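Local coordinates for protein beta-ketothiolase BktB (Ralstonia eutropha, PDB 4NZS) that condenses two acetyl-CoA molecules, or acetyl-CoA with propionyl-CoA, into 3-oxoacyl-CoA thioesters, supplying precursors for bacterial polyhydroxyalkanoate synthesis, at residues V16-G21 with G25-V30; V57-V62 with R74-N79; V103-T108 with D115-G120; D203-V208 with D220-V225. One frame throughout, in Å; residues are numbered along the deposited sequence.

Contact 1 (V16-G21 with G25-V30)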
loop_
_atom_site.group_PDB
_atom_site.type_symbol
_atom_site.label_atom_id
_atom_site.label_comp_id
_atom_site.label_asym_id
_atom_site.label_seq_id
_atom_site.Cartn_x
_atom_site.Cartn_y
_atom_site.Cartn_z
ATOM N N VAL A 16 -19.447 16.903 27.968
ATOM C CA VAL A 16 -20.281 16.360 26.892
ATOM C C VAL A 16 -19.538 15.302 26.032
ATOM O O VAL A 16 -18.282 15.249 26.038
ATOM C CB VAL A 16 -20.808 17.571 26.044
ATOM C CG1 VAL A 16 -20.465 17.470 24.552
ATOM C CG2 VAL A 16 -22.301 17.774 26.237
ATOM N N ARG A 17 -20.303 14.497 25.275
ATOM C CA ARG A 17 -19.713 13.447 24.456
ATOM C C ARG A 17 -20.558 12.975 23.264
ATOM O O ARG A 17 -21.731 13.023 23.313
ATOM C CB ARG A 17 -19.451 12.239 25.341
ATOM C CG ARG A 17 -20.683 11.546 25.886
ATOM C CD ARG A 17 -20.218 10.209 26.468
ATOM N NE ARG A 17 -21.242 9.338 27.024
ATOM C CZ ARG A 17 -21.925 8.436 26.335
ATOM N NH1 ARG A 17 -21.771 8.308 25.033
ATOM N NH2 ARG A 17 -22.816 7.684 26.947
ATOM N N THR A 18 -19.939 12.522 22.186
ATOM C CA THR A 18 -20.669 11.689 21.224
ATOM C C THR A 18 -21.108 10.470 21.972
ATOM O O THR A 18 -20.611 10.203 23.061
ATOM C CB THR A 18 -19.811 11.220 20.018
ATOM O OG1 THR A 18 -18.804 10.292 20.438
ATOM C CG2 THR A 18 -19.148 12.457 19.339
ATOM N N ALA A 19 -22.081 9.791 21.394
ATOM C CA ALA A 19 -22.380 8.396 21.707
ATOM C C ALA A 19 -21.252 7.545 21.172
ATOM O O ALA A 19 -20.507 8.013 20.318
ATOM C CB ALA A 19 -23.685 7.993 21.012
ATOM N N ILE A 20 -21.187 6.271 21.558
ATOM C CA ILE A 20 -20.064 5.424 21.200
ATOM C C ILE A 20 -20.433 4.500 20.072
ATOM O O ILE A 20 -21.464 3.814 20.163
ATOM C CB ILE A 20 -19.616 4.578 22.384
ATOM C CG1 ILE A 20 -19.222 5.503 23.530
ATOM C CG2 ILE A 20 -18.446 3.686 21.973
ATOM C CD1 ILE A 20 -19.204 4.869 24.922
ATOM N N GLY A 21 -19.568 4.451 19.044
ATOM C CA GLY A 21 -19.722 3.551 17.927
ATOM C C GLY A 21 -19.028 2.191 18.089
ATOM O O GLY A 21 -18.011 2.073 18.802
ATOM N N GLY A 25 -18.833 0.414 12.730
ATOM C CA GLY A 25 -20.247 0.615 12.787
ATOM C C GLY A 25 -20.598 2.001 12.286
ATOM O O GLY A 25 -20.178 2.397 11.194
ATOM N N SER A 26 -21.374 2.724 13.093
ATOM C CA SER A 26 -22.012 3.965 12.689
ATOM C C SER A 26 -21.093 5.161 12.762
ATOM O O SER A 26 -21.481 6.249 12.331
ATOM C CB SER A 26 -23.232 4.261 13.574
ATOM O OG SER A 26 -24.340 3.443 13.235
ATOM N N LEU A 27 -19.896 5.004 13.314
ATOM C CA LEU A 27 -18.965 6.140 13.328
ATOM C C LEU A 27 -17.787 5.985 12.330
ATOM O O LEU A 27 -16.901 6.865 12.217
ATOM C CB LEU A 27 -18.520 6.413 14.763
ATOM C CG LEU A 27 -19.546 7.196 15.616
ATOM C CD1 LEU A 27 -18.971 7.605 16.966
ATOM C CD2 LEU A 27 -20.122 8.434 14.890
ATOM N N LYS A 28 -17.858 4.871 11.603
ATOM C CA LYS A 28 -16.922 4.433 10.586
ATOM C C LYS A 28 -16.352 5.599 9.763
ATOM O O LYS A 28 -15.133 5.730 9.587
ATOM C CB LYS A 28 -17.702 3.498 9.666
ATOM C CG LYS A 28 -16.901 2.449 8.963
ATOM C CD LYS A 28 -17.748 1.645 7.956
ATOM C CE LYS A 28 -17.102 0.242 7.804
ATOM N NZ LYS A 28 -17.648 -0.749 6.823
ATOM N N ASP A 29 -17.247 6.446 9.263
ATOM C CA ASP A 29 -16.913 7.458 8.290
ATOM C C ASP A 29 -16.618 8.809 8.928
ATOM O O ASP A 29 -16.514 9.811 8.227
ATOM C CB ASP A 29 -18.089 7.622 7.331
ATOM C CG ASP A 29 -18.369 6.371 6.546
ATOM O OD1 ASP A 29 -17.772 5.335 6.854
ATOM O OD2 ASP A 29 -19.191 6.419 5.611
ATOM N N VAL A 30 -16.543 8.843 10.245
ATOM C CA VAL A 30 -16.343 10.093 10.968
ATOM C C VAL A 30 -14.971 10.150 11.609
ATOM O O VAL A 30 -14.610 9.270 12.467
ATOM C CB VAL A 30 -17.391 10.314 12.069
ATOM C CG1 VAL A 30 -17.540 11.811 12.303
ATOM C CG2 VAL A 30 -18.737 9.702 11.713
#
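Gly21 and Leu27 are the point of closest backbone approach, their CA atoms 5.3 Å apart, where the end of strand 10-22 meets the loop leading to helix 32-47. The loop is folded by two overlapping type I turns, Gly25 to Lys28 and Leu27 to Val30; Val30 N reaches Leu27 O at 2.8 Å in the second, while the bond closing the first is weak. Gly21 has no side chain, and Leu27 points its own toward the strand, CB 4.4 Å from Gly21 CA. Placing CG opposite its own carbonyl carbon (chi1 -79°) lets Leu27 reach the strand with one branch, CD1, which rests on main-chain atoms: Ala19 O at 3.7 Å and Gly21 N at 3.8 Å. The strand receiving this methyl is the first of the N-terminal thiolase domain, beside antiparallel strand 257-267, whose Asp258 also touches Leu27. Side chains brace the strand itself. Thr18 OG1 donates to Ala19 O over 2.8 Å, coming from well above the carbonyl plane, and also pairs with Ala260 N. Arg17 NH1 bonds to Thr18 O at 3.0 Å on an in-plane lone pair and makes a salt bridge with Asp222 OD1, while Phe201 adds a cation-pi partner.

Contact 2 (V57-V62 with R74-N79)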
loop_
_atom_site.group_PDB
_atom_site.type_symbol
_atom_site.label_atom_id
_atom_site.label_comp_id
_atom_site.label_asym_id
_atom_site.label_seq_id
_atom_site.Cartn_x
_atom_site.Cartn_y
_atom_site.Cartn_z
ATOM N N VAL A 57 -6.314 24.122 25.059
ATOM C CA VAL A 57 -7.013 22.848 24.788
ATOM C C VAL A 57 -6.106 21.625 24.808
ATOM O O VAL A 57 -5.020 21.613 24.246
ATOM C CB VAL A 57 -7.711 22.859 23.438
ATOM C CG1 VAL A 57 -8.394 21.517 23.167
ATOM C CG2 VAL A 57 -8.717 24.002 23.394
ATOM N N VAL A 58 -6.564 20.575 25.461
ATOM C CA VAL A 58 -5.831 19.344 25.411
ATOM C C VAL A 58 -6.737 18.174 25.049
ATOM O O VAL A 58 -7.761 17.948 25.696
ATOM C CB VAL A 58 -5.101 19.080 26.726
ATOM C CG1 VAL A 58 -4.334 17.765 26.634
ATOM C CG2 VAL A 58 -4.157 20.252 27.052
ATOM N N PHE A 59 -6.329 17.428 24.020
ATOM C CA PHE A 59 -7.016 16.233 23.631
ATOM C C PHE A 59 -6.147 15.003 23.826
ATOM O O PHE A 59 -4.919 15.048 23.811
ATOM C CB PHE A 59 -7.503 16.359 22.198
ATOM C CG PHE A 59 -8.962 16.685 22.094
ATOM C CD1 PHE A 59 -9.416 17.969 22.308
ATOM C CD2 PHE A 59 -9.882 15.696 21.733
ATOM C CE1 PHE A 59 -10.764 18.261 22.206
ATOM C CE2 PHE A 59 -11.234 15.982 21.610
ATOM C CZ PHE A 59 -11.678 17.263 21.871
ATOM N N GLY A 60 -6.824 13.907 24.093
ATOM C CA GLY A 60 -6.208 12.609 24.199
ATOM C C GLY A 60 -6.618 11.808 22.986
ATOM O O GLY A 60 -7.810 11.773 22.559
ATOM N N ASN A 61 -5.610 11.185 22.406
ATOM C CA ASN A 61 -5.816 10.342 21.261
ATOM C C ASN A 61 -4.654 9.410 21.209
ATOM O O ASN A 61 -3.549 9.803 21.638
ATOM C CB ASN A 61 -5.808 11.200 20.007
ATOM C CG ASN A 61 -5.727 10.376 18.766
ATOM O OD1 ASN A 61 -6.707 9.754 18.370
ATOM N ND2 ASN A 61 -4.564 10.287 18.202
ATOM N N VAL A 62 -4.837 8.227 20.635
ATOM C CA VAL A 62 -3.648 7.365 20.495
ATOM C C VAL A 62 -3.178 7.023 19.105
ATOM O O VAL A 62 -1.970 7.014 18.794
ATOM C CB VAL A 62 -3.816 6.045 21.248
ATOM C CG1 VAL A 62 -2.479 5.332 21.286
ATOM C CG2 VAL A 62 -4.296 6.314 22.658
ATOM N N ARG A 74 -5.502 20.983 18.004
ATOM C CA ARG A 74 -5.686 22.310 17.453
ATOM C C ARG A 74 -6.820 22.241 16.482
ATOM O O ARG A 74 -7.594 23.183 16.389
ATOM C CB ARG A 74 -4.410 22.767 16.785
ATOM C CG ARG A 74 -4.463 24.075 16.006
ATOM C CD ARG A 74 -4.191 25.293 16.858
ATOM N NE ARG A 74 -3.907 26.435 16.001
ATOM C CZ ARG A 74 -3.796 27.691 16.421
ATOM N NH1 ARG A 74 -3.927 28.000 17.706
ATOM N NH2 ARG A 74 -3.566 28.654 15.544
ATOM N N VAL A 75 -6.969 21.134 15.763
ATOM C CA VAL A 75 -8.075 21.054 14.795
ATOM C C VAL A 75 -9.421 20.891 15.502
ATOM O O VAL A 75 -10.448 21.402 15.031
ATOM C CB VAL A 75 -7.909 19.893 13.771
ATOM C CG1 VAL A 75 -9.164 19.768 12.906
ATOM C CG2 VAL A 75 -6.717 20.104 12.863
ATOM N N ALA A 76 -9.458 20.118 16.572
ATOM C CA ALA A 76 -10.717 19.961 17.262
ATOM C C ALA A 76 -11.107 21.287 17.840
ATOM O O ALA A 76 -12.258 21.679 17.779
ATOM C CB ALA A 76 -10.633 18.915 18.346
ATOM N N ALA A 77 -10.140 21.975 18.418
ATOM C CA ALA A 77 -10.437 23.252 19.011
ATOM C C ALA A 77 -10.854 24.279 17.991
ATOM O O ALA A 77 -11.901 24.865 18.091
ATOM C CB ALA A 77 -9.205 23.753 19.738
ATOM N N VAL A 78 -10.047 24.431 16.962
ATOM C CA VAL A 78 -10.286 25.458 15.972
ATOM C C VAL A 78 -11.529 25.178 15.149
ATOM O O VAL A 78 -12.272 26.073 14.792
ATOM C CB VAL A 78 -9.052 25.725 15.121
ATOM C CG1 VAL A 78 -9.307 26.887 14.193
ATOM C CG2 VAL A 78 -7.872 26.013 16.025
ATOM N N ASN A 79 -11.734 23.915 14.842
ATOM C CA ASN A 79 -12.927 23.528 14.106
ATOM C C ASN A 79 -14.215 23.688 14.878
ATOM O O ASN A 79 -15.280 23.686 14.268
ATOM C CB ASN A 79 -12.889 22.070 13.684
ATOM C CG ASN A 79 -12.169 21.857 12.385
ATOM O OD1 ASN A 79 -11.537 22.770 11.855
ATOM N ND2 ASN A 79 -12.278 20.635 11.848
#
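Ala77, Ala76 and Val57 give up the most surface here, and two methyl groups do the work on the helical side. Ala77 CB faces Val57 on strand 57-60 and is nearest to its CG2 branch, at 3.7 Å; CB and CG1 of the same valine follow at 4.1 and 4.2 Å, so the whole isopropyl group is turned against a single methyl. That orientation follows from chi1 of 179°, which sets CG1 opposite the backbone N and CG2 opposite the carbonyl carbon. One residue back on the helix, Ala76 CB stands over a face of the Phe59 ring in a CH-pi contact, 4.1 Å from the centroid and 19° off the ring normal. It is displaced toward the rim, and CE1, at 3.9 Å, is the ring atom nearest to it. Val57 CG1 meets the edge of the same ring in its plane, which links the two halves of the contact on the strand. With residues this small on the helix, strand and helix can approach until the CA atoms of Val57 and Ala77 are 6.7 Å apart. Phe59 also packs on Val40 of helix 32-47, while Arg74 points away from the strand, bonding Ile84 O and, through NE, Gly388 O of the second subunit. Helix 72-79 lies in the connection between the adjacent parallel strands 57-60 and 88-92, a beta-alpha-beta crossover of the layered thiolase fold.

Contact 3 (V103-T108 with D115-G120)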
loop_
_atom_site.group_PDB
_atom_site.type_symbol
_atom_site.label_atom_id
_atom_site.label_comp_id
_atom_site.label_asym_id
_atom_site.label_seq_id
_atom_site.Cartn_x
_atom_site.Cartn_y
_atom_site.Cartn_z
ATOM N N VAL A 103 -6.668 16.204 33.024
ATOM C CA VAL A 103 -5.644 16.632 33.958
ATOM C C VAL A 103 -4.692 17.702 33.410
ATOM O O VAL A 103 -4.380 18.656 34.106
ATOM C CB VAL A 103 -4.746 15.484 34.375
ATOM C CG1 VAL A 103 -3.503 16.029 35.030
ATOM C CG2 VAL A 103 -5.479 14.503 35.276
ATOM N N SER A 104 -4.178 17.546 32.203
ATOM C CA SER A 104 -3.239 18.537 31.732
ATOM C C SER A 104 -3.941 19.873 31.428
ATOM O O SER A 104 -3.336 20.954 31.532
ATOM C CB SER A 104 -2.469 18.000 30.528
ATOM O OG SER A 104 -1.845 16.762 30.864
ATOM N N ALA A 105 -5.212 19.799 31.055
ATOM C CA ALA A 105 -6.063 20.980 30.958
ATOM C C ALA A 105 -6.164 21.641 32.327
ATOM O O ALA A 105 -5.916 22.838 32.489
ATOM C CB ALA A 105 -7.459 20.601 30.474
ATOM N N ALA A 106 -6.551 20.839 33.302
ATOM C CA ALA A 106 -6.623 21.275 34.678
ATOM C C ALA A 106 -5.342 22.007 35.078
ATOM O O ALA A 106 -5.349 23.154 35.543
ATOM C CB ALA A 106 -6.838 20.060 35.578
ATOM N N GLN A 107 -4.236 21.320 34.842
ATOM C CA GLN A 107 -2.959 21.768 35.293
ATOM C C GLN A 107 -2.638 23.180 34.881
ATOM O O GLN A 107 -2.181 23.936 35.701
ATOM C CB GLN A 107 -1.885 20.803 34.825
ATOM C CG GLN A 107 -1.832 19.549 35.684
ATOM C CD GLN A 107 -0.722 18.606 35.275
ATOM O OE1 GLN A 107 -0.349 17.715 36.033
ATOM N NE2 GLN A 107 -0.175 18.806 34.077
ATOM N N THR A 108 -2.887 23.555 33.633
ATOM C CA THR A 108 -2.494 24.904 33.190
ATOM C C THR A 108 -3.278 25.974 33.980
ATOM O O THR A 108 -2.734 27.036 34.348
ATOM C CB THR A 108 -2.618 25.111 31.652
ATOM O OG1 THR A 108 -3.963 24.886 31.207
ATOM C CG2 THR A 108 -1.642 24.194 30.893
ATOM N N ASP A 115 -7.445 30.928 32.773
ATOM C CA ASP A 115 -8.592 30.645 33.659
ATOM C C ASP A 115 -9.774 29.900 32.980
ATOM O O ASP A 115 -10.806 29.573 33.616
ATOM C CB ASP A 115 -9.055 31.960 34.296
ATOM C CG ASP A 115 -7.988 32.567 35.202
ATOM O OD1 ASP A 115 -7.871 32.091 36.350
ATOM O OD2 ASP A 115 -7.252 33.488 34.762
ATOM N N VAL A 116 -9.607 29.633 31.688
ATOM C CA VAL A 116 -10.555 28.839 30.921
ATOM C C VAL A 116 -9.842 27.774 30.071
ATOM O O VAL A 116 -9.076 28.087 29.128
ATOM C CB VAL A 116 -11.374 29.756 29.996
ATOM C CG1 VAL A 116 -12.672 29.059 29.592
ATOM C CG2 VAL A 116 -11.627 31.117 30.665
ATOM N N ALA A 117 -10.082 26.511 30.388
ATOM C CA ALA A 117 -9.444 25.426 29.665
ATOM C C ALA A 117 -10.413 24.322 29.288
ATOM O O ALA A 117 -11.330 24.024 30.026
ATOM C CB ALA A 117 -8.297 24.862 30.475
ATOM N N ILE A 118 -10.168 23.697 28.144
ATOM C CA ILE A 118 -10.974 22.585 27.662
ATOM C C ILE A 118 -10.103 21.336 27.635
ATOM O O ILE A 118 -8.965 21.391 27.236
ATOM C CB ILE A 118 -11.660 22.929 26.308
ATOM C CG1 ILE A 118 -13.156 23.070 26.486
ATOM C CG2 ILE A 118 -11.455 21.901 25.206
ATOM C CD1 ILE A 118 -13.856 23.444 25.208
ATOM N N GLY A 119 -10.655 20.231 28.102
ATOM C CA GLY A 119 -10.009 18.945 28.021
ATOM C C GLY A 119 -10.951 17.939 27.420
ATOM O O GLY A 119 -12.060 17.801 27.878
ATOM N N GLY A 120 -10.485 17.209 26.424
ATOM C CA GLY A 120 -11.306 16.274 25.680
ATOM C C GLY A 120 -10.522 15.093 25.150
ATOM O O GLY A 120 -9.384 14.890 25.526
#
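Ala105 O, in contact with Ala117 CB at 3.7 Å, is the carbonyl on which several groups converge. Thr108 OG1 donates to it over 3.1 Å, with the hydroxyl tilted 22° from the carbonyl plane, and Thr108 N adds a weak bond of 3.3 Å. One threonine three residues farther along the helix thus supplies both a side-chain and a backbone donor, while the methyl of the strand residue lies against the same oxygen. The threonine torsion (chi1 59°) brings OG1 back over the preceding turn, where it can make this bond.

Across the interface the contact rests on the smallest residues. Ala105 CB points at the strand and settles over its backbone, 3.7 Å from Ile118 O and 3.9 Å from Gly119 CA; Ala117 CB is somewhat farther away, at 4.3 Å. Since Gly119 carries no side chain, the CA atoms of Ala105 and Gly119 can come within 5.3 Å, and the axes of the two segments within 7.2 Å, running antiparallel at 170°.

Ile118 is directed to the other face of the sheet, where it packs on Val40 and Leu44 of helix 32-47. The strand therefore has helices on both faces, as expected of the layered alpha-beta-alpha-beta-alpha thiolase fold. Within the sheet, strand 116-124 is hydrogen-bonded between the parallel strand 57-60 and the antiparallel strand 257-267. Helix 97-110 returns the chain to it from strand 88-92, and on the helix Gln107 packs on Gln107 of the second subunit.

Contact 4 (D203-V208 with D220-V225)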
loop_
_atom_site.group_PDB
_atom_site.type_symbol
_atom_site.label_atom_id
_atom_site.label_comp_id
_atom_site.label_asym_id
_atom_site.label_seq_id
_atom_site.Cartn_x
_atom_site.Cartn_y
_atom_site.Cartn_z
ATOM N N ASP A 203 -28.771 13.943 27.825
ATOM C CA ASP A 203 -28.262 15.320 27.872
ATOM C C ASP A 203 -26.762 15.495 27.646
ATOM O O ASP A 203 -26.300 16.569 27.137
ATOM C CB ASP A 203 -28.653 15.994 29.173
ATOM C CG ASP A 203 -29.626 17.114 28.946
ATOM O OD1 ASP A 203 -30.796 16.805 28.581
ATOM O OD2 ASP A 203 -29.197 18.289 29.094
ATOM N N GLN A 204 -26.016 14.459 28.055
ATOM C CA GLN A 204 -24.559 14.410 27.891
ATOM C C GLN A 204 -24.169 14.089 26.446
ATOM O O GLN A 204 -23.151 14.581 25.937
ATOM C CB GLN A 204 -23.915 13.426 28.896
ATOM C CG GLN A 204 -24.113 11.944 28.619
ATOM C CD GLN A 204 -23.760 11.091 29.827
ATOM O OE1 GLN A 204 -24.460 11.105 30.841
ATOM N NE2 GLN A 204 -22.684 10.325 29.718
ATOM N N ILE A 205 -24.985 13.283 25.787
ATOM C CA ILE A 205 -24.750 12.939 24.403
ATOM C C ILE A 205 -25.110 14.063 23.416
ATOM O O ILE A 205 -26.192 14.669 23.490
ATOM C CB ILE A 205 -25.476 11.647 24.005
ATOM C CG1 ILE A 205 -24.862 10.471 24.787
ATOM C CG2 ILE A 205 -25.336 11.386 22.510
ATOM C CD1 ILE A 205 -25.542 9.175 24.492
ATOM N N VAL A 206 -24.167 14.304 22.497
ATOM C CA VAL A 206 -24.358 15.161 21.328
ATOM C C VAL A 206 -24.487 14.283 20.100
ATOM O O VAL A 206 -23.626 13.439 19.869
ATOM C CB VAL A 206 -23.206 16.174 21.170
ATOM C CG1 VAL A 206 -21.818 15.507 21.126
ATOM C CG2 VAL A 206 -23.453 17.043 19.973
ATOM N N PRO A 207 -25.585 14.435 19.338
ATOM C CA PRO A 207 -25.798 13.482 18.282
ATOM C C PRO A 207 -24.914 13.812 17.143
ATOM O O PRO A 207 -24.534 14.973 17.016
ATOM C CB PRO A 207 -27.255 13.716 17.874
ATOM C CG PRO A 207 -27.848 14.530 18.976
ATOM C CD PRO A 207 -26.711 15.370 19.434
ATOM N N VAL A 208 -24.585 12.830 16.307
ATOM C CA VAL A 208 -23.855 13.169 15.102
ATOM C C VAL A 208 -24.754 13.025 13.857
ATOM O O VAL A 208 -25.126 11.943 13.406
ATOM C CB VAL A 208 -22.427 12.541 15.032
ATOM C CG1 VAL A 208 -21.843 12.404 16.439
ATOM C CG2 VAL A 208 -22.415 11.217 14.300
ATOM N N ASP A 220 -27.031 8.960 18.073
ATOM C CA ASP A 220 -27.127 9.406 19.452
ATOM C C ASP A 220 -27.097 8.318 20.520
ATOM O O ASP A 220 -27.032 8.626 21.691
ATOM C CB ASP A 220 -28.417 10.188 19.625
ATOM C CG ASP A 220 -29.636 9.370 19.273
ATOM O OD1 ASP A 220 -29.484 8.177 18.971
ATOM O OD2 ASP A 220 -30.748 9.914 19.293
ATOM N N THR A 221 -27.190 7.059 20.132
ATOM C CA THR A 221 -27.389 6.013 21.111
ATOM C C THR A 221 -26.230 5.049 21.114
ATOM O O THR A 221 -25.906 4.495 20.084
ATOM C CB THR A 221 -28.702 5.279 20.835
ATOM O OG1 THR A 221 -29.077 4.519 21.980
ATOM C CG2 THR A 221 -28.569 4.368 19.632
ATOM N N ASP A 222 -25.632 4.811 22.273
ATOM C CA ASP A 222 -24.444 3.989 22.300
ATOM C C ASP A 222 -24.853 2.614 21.845
ATOM O O ASP A 222 -25.641 1.971 22.485
ATOM C CB ASP A 222 -23.910 3.903 23.717
ATOM C CG ASP A 222 -23.592 5.251 24.301
ATOM O OD1 ASP A 222 -22.758 5.975 23.749
ATOM O OD2 ASP A 222 -24.165 5.593 25.334
ATOM N N GLU A 223 -24.242 2.166 20.757
ATOM C CA GLU A 223 -24.659 0.973 20.034
ATOM C C GLU A 223 -23.982 -0.347 20.391
ATOM O O GLU A 223 -24.404 -1.383 19.925
ATOM C CB GLU A 223 -24.544 1.211 18.527
ATOM C CG GLU A 223 -23.252 1.875 18.082
ATOM C CD GLU A 223 -23.097 1.937 16.573
ATOM O OE1 GLU A 223 -24.106 1.880 15.855
ATOM O OE2 GLU A 223 -21.959 2.043 16.101
ATOM N N HIS A 224 -22.910 -0.291 21.166
ATOM C CA HIS A 224 -22.209 -1.489 21.632
ATOM C C HIS A 224 -22.948 -2.392 22.633
ATOM O O HIS A 224 -22.883 -3.604 22.559
ATOM C CB HIS A 224 -20.844 -1.107 22.181
ATOM C CG HIS A 224 -19.859 -2.223 22.143
ATOM N ND1 HIS A 224 -19.182 -2.571 21.001
ATOM C CD2 HIS A 224 -19.453 -3.085 23.100
ATOM C CE1 HIS A 224 -18.393 -3.594 21.258
ATOM N NE2 HIS A 224 -18.540 -3.926 22.524
ATOM N N VAL A 225 -23.610 -1.753 23.585
ATOM C CA VAL A 225 -24.568 -2.341 24.505
ATOM C C VAL A 225 -25.614 -3.281 23.888
ATOM O O VAL A 225 -26.063 -3.090 22.748
ATOM C CB VAL A 225 -25.307 -1.193 25.223
ATOM C CG1 VAL A 225 -25.864 -0.197 24.222
ATOM C CG2 VAL A 225 -26.409 -1.705 26.136
#
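Ile205 and Asp220 make the tightest apolar-to-polar meeting of these two loops. Two branches of the isoleucine straddle one main-chain oxygen: CD1 lies 3.2 Å and CG2 3.3 Å from Asp220 O. With chi1 at -66°, CG2 stands opposite the backbone N and CG1, carrying CD1, opposite the carbonyl carbon, which spreads the branches round that oxygen. CD1 also reaches Asp222, lying 3.9 Å from OD2 as the two side chains pass at a slant.

At the exposed margin Pro207 CB touches Asp220 CB at 4.1 Å; the backbones are nearest here, with CA atoms 4.4 Å apart. The Asp220 carboxylate itself leads away from the proline. This close approach continues from the small hairpin of strands 208-210 and 217-219, in which Val208 is bonded to Phe219. Between the loops themselves the contact is thus van der Waals.

The polar partners of Asp222 come from strand 10-22. Asp222 OD1 accepts from Ile20 N and forms a salt bridge with Arg17 NH1, so one buried oxygen ties the second loop to the strand. A main-chain donor and a guanidinium on the same oxygen would favour the charged carboxylate.

In the fold
Contacts 1, 2 and 3 are buried, whereas contact 4 is half exposed. Contacts 2 and 3 form a pair: strands 57-60 and 116-124 are neighbours in one sheet, joined by backbone bonds such as Val58 O to Gly120 N, yet their helices cover different faces of it. Both rely on alanine methyls, against side chains in contact 2 and against main chain in contact 3. In contacts 1 and 4, with centres about 8 Å apart, a branched aliphatic side chain, leucine or isoleucine, rests on main-chain atoms. The two meet where Asp222 of contact 4 ties its loop to strand 10-22 by a salt bridge to Arg17 and a hydrogen bond to Ile20 of contact 1.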